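Side-chain contact in mialostatin (Ixodes ricinus, PDB 6ZTK), which inhibits cysteine cathepsins of the tick midgut and of the host, restraining the proteolysis of blood proteins: residues L46-V51 / V97-E102. Residues are numbered along the deposited sequence; the frame is centred on the assembly and turned at random.
Sequences LAHYAV and VEYSKE. With SO4 (sulfate ion), chain D.
His48, on helix 41-52, meets Tyr99 and Lys101 of the loop between strands 78-92 and 113-122. At the root of its side chain, His48 CB lies 4.1 Å from Tyr99 CE1, a loose contact at the flank of the phenol. CG, beside the backbone N and anti to the carbonyl carbon (chi1 -81°), has Tyr99 OH and Lys101 CB as its nearest neighbours across the contact, and this torsion sets the ring where ND1 meets the hydroxyl and one face lies under Lys101 CB. His48 ND1 lies near the plane of the phenol, at its edge, and shares a hydrogen bond of 2.7 Å with Tyr99 OH; either atom could be the donor. The two rings therefore meet rim to rim, their planes 30° apart, without stacking. Lys101 CB sits over the centre of one imidazole face, nearest CE1 and ND1, in a CH-pi contact 3.8 Å from the His48 ring centroid. This is the cystatin fold, in which an antiparallel sheet wraps around the helix: Val51 and Ala47 pack on Val64 and Phe84 of the sheet, while the 97-102 loop borders the helix at His48. CD2 lies beside O4 and O1 of a sulfate ion, probably from the crystallisation liquor, and at the tip His48 NE2 donates to sulfate O1 over 2.6 Å at 154°. In the crystal, bonds at both nitrogens hold the ring's rotation. Lys101 runs on past His48 NE2 as an extended chain, its CD 3.6 Å from that nitrogen, and Lys101 NZ reaches sulfate O4 in a weak 3.4 Å bond; the anion probably eases the proximity of the two basic groups. Val51 CG2 comes obliquely against the phenol, 3.5 Å from Tyr99 CZ, and Thr63 OG1 from strand 60-74 gives the tyrosine hydroxyl a second hydrogen-bond partner.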
loop_
_atom_site.group_PDB
_atom_site.type_symbol
_atom_site.label_atom_id
_atom_site.label_comp_id
_atom_site.label_asym_id
_atom_site.label_seq_id
_atom_site.Cartn_x
_atom_site.Cartn_y
_atom_site.Cartn_z
ATOM N N LEU A 46 5.223 3.028 -3.240
ATOM C CA LEU A 46 4.820 3.372 -1.870
ATOM C C LEU A 46 3.608 2.559 -1.416
ATOM O O LEU A 46 3.507 2.226 -0.217
ATOM C CB LEU A 46 4.534 4.879 -1.773
ATOM C CG LEU A 46 5.769 5.736 -1.851
ATOM C CD1 LEU A 46 5.381 7.195 -2.044
ATOM C CD2 LEU A 46 6.543 5.567 -0.558
ATOM N N ALA A 47 2.650 2.268 -2.292
ATOM C CA ALA A 47 1.526 1.400 -1.905
ATOM C C ALA A 47 1.984 0.001 -1.549
ATOM O O ALA A 47 1.516 -0.585 -0.585
ATOM C CB ALA A 47 0.478 1.407 -3.013
ATOM N N HIS A 48 2.932 -0.530 -2.326
ATOM C CA HIS A 48 3.504 -1.855 -1.999
ATOM C C HIS A 48 4.237 -1.767 -0.645
ATOM O O HIS A 48 4.114 -2.695 0.160
ATOM C CB HIS A 48 4.418 -2.339 -3.110
ATOM C CG HIS A 48 3.663 -2.949 -4.246
ATOM N ND1 HIS A 48 3.083 -4.213 -4.157
ATOM C CD2 HIS A 48 3.378 -2.480 -5.486
ATOM C CE1 HIS A 48 2.405 -4.440 -5.291
ATOM N NE2 HIS A 48 2.549 -3.397 -6.109
ATOM N N TYR A 49 4.938 -0.663 -0.403
ATOM C CA TYR A 49 5.567 -0.500 0.919
ATOM C C TYR A 49 4.494 -0.608 2.013
ATOM O O TYR A 49 4.625 -1.322 2.996
ATOM C CB TYR A 49 6.391 0.767 1.050
ATOM C CG TYR A 49 6.878 0.918 2.447
ATOM C CD1 TYR A 49 7.868 0.093 2.970
ATOM C CD2 TYR A 49 6.328 1.884 3.278
ATOM C CE1 TYR A 49 8.290 0.233 4.299
ATOM C CE2 TYR A 49 6.769 2.036 4.577
ATOM C CZ TYR A 49 7.692 1.175 5.100
ATOM O OH TYR A 49 8.094 1.355 6.423
ATOM N N ALA A 50 3.381 0.122 1.846
ATOM C CA ALA A 50 2.340 0.157 2.867
ATOM C C ALA A 50 1.842 -1.253 3.130
ATOM O O ALA A 50 1.679 -1.676 4.256
ATOM C CB ALA A 50 1.216 1.072 2.415
ATOM N N VAL A 51 1.493 -2.016 2.078
ATOM C CA VAL A 51 0.916 -3.392 2.289
ATOM C C VAL A 51 1.948 -4.292 2.968
ATOM O O VAL A 51 1.531 -5.140 3.767
ATOM C CB VAL A 51 0.386 -4.114 1.022
ATOM C CG1 VAL A 51 -0.694 -3.311 0.354
ATOM C CG2 VAL A 51 1.420 -4.597 0.034
ATOM N N VAL A 97 9.899 -14.772 4.544
ATOM C CA VAL A 97 10.008 -14.159 3.184
ATOM C C VAL A 97 10.019 -12.634 3.326
ATOM O O VAL A 97 9.243 -12.120 4.054
ATOM C CB VAL A 97 8.864 -14.616 2.244
ATOM C CG1 VAL A 97 7.492 -14.016 2.573
ATOM C CG2 VAL A 97 9.196 -14.304 0.802
ATOM N N GLU A 98 10.894 -11.951 2.594
ATOM C CA GLU A 98 10.816 -10.486 2.394
ATOM C C GLU A 98 9.670 -10.195 1.412
ATOM O O GLU A 98 9.665 -10.796 0.306
ATOM C CB GLU A 98 12.180 -10.057 1.842
ATOM C CG GLU A 98 12.393 -8.570 1.685
ATOM C CD GLU A 98 13.680 -8.212 0.935
ATOM O OE1 GLU A 98 14.589 -9.080 0.811
ATOM O OE2 GLU A 98 13.772 -7.068 0.448
ATOM N N TYR A 99 8.751 -9.260 1.730
ATOM C CA TYR A 99 7.686 -8.877 0.769
ATOM C C TYR A 99 8.368 -8.218 -0.427
ATOM O O TYR A 99 9.216 -7.320 -0.233
ATOM C CB TYR A 99 6.667 -7.910 1.393
ATOM C CG TYR A 99 5.612 -7.443 0.417
ATOM C CD1 TYR A 99 5.870 -6.389 -0.450
ATOM C CD2 TYR A 99 4.401 -8.104 0.310
ATOM C CE1 TYR A 99 4.957 -6.000 -1.416
ATOM C CE2 TYR A 99 3.492 -7.747 -0.671
ATOM C CZ TYR A 99 3.773 -6.706 -1.531
ATOM O OH TYR A 99 2.865 -6.322 -2.473
ATOM N N SER A 100 7.915 -8.562 -1.627
ATOM C CA SER A 100 8.138 -7.789 -2.873
ATOM C C SER A 100 6.947 -7.978 -3.802
ATOM O O SER A 100 6.220 -8.990 -3.696
ATOM C CB SER A 100 9.447 -8.209 -3.548
ATOM O OG SER A 100 9.278 -9.465 -4.191
ATOM N N LYS A 101 6.678 -6.955 -4.647
ATOM C CA LYS A 101 5.631 -6.999 -5.680
ATOM C C LYS A 101 5.871 -8.241 -6.572
ATOM O O LYS A 101 4.912 -8.945 -6.879
ATOM C CB LYS A 101 5.690 -5.725 -6.545
ATOM C CG LYS A 101 4.860 -5.791 -7.829
ATOM C CD LYS A 101 4.882 -4.507 -8.626
ATOM C CE LYS A 101 4.216 -4.622 -9.983
ATOM N NZ LYS A 101 4.655 -3.534 -10.895
ATOM N N GLU A 102 7.083 -8.426 -6.980
ATOM C CA GLU A 102 7.386 -9.561 -7.924
ATOM C C GLU A 102 7.052 -10.946 -7.298
ATOM O O GLU A 102 6.377 -11.855 -7.919
ATOM C CB GLU A 102 8.874 -9.510 -8.272
ATOM C CG GLU A 102 9.332 -8.134 -8.703
ATOM C CD GLU A 102 10.252 -7.443 -7.702
ATOM O OE1 GLU A 102 9.775 -6.720 -6.785
ATOM O OE2 GLU A 102 11.479 -7.672 -7.822
HETATM S S SO4 D . 1.267 -2.203 -9.020
HETATM O O1 SO4 D . 0.893 -3.197 -8.039
HETATM O O2 SO4 D . 0.383 -1.057 -8.936
HETATM O O3 SO4 D . 1.153 -2.802 -10.325
HETATM O O4 SO4 D . 2.635 -1.771 -8.812
#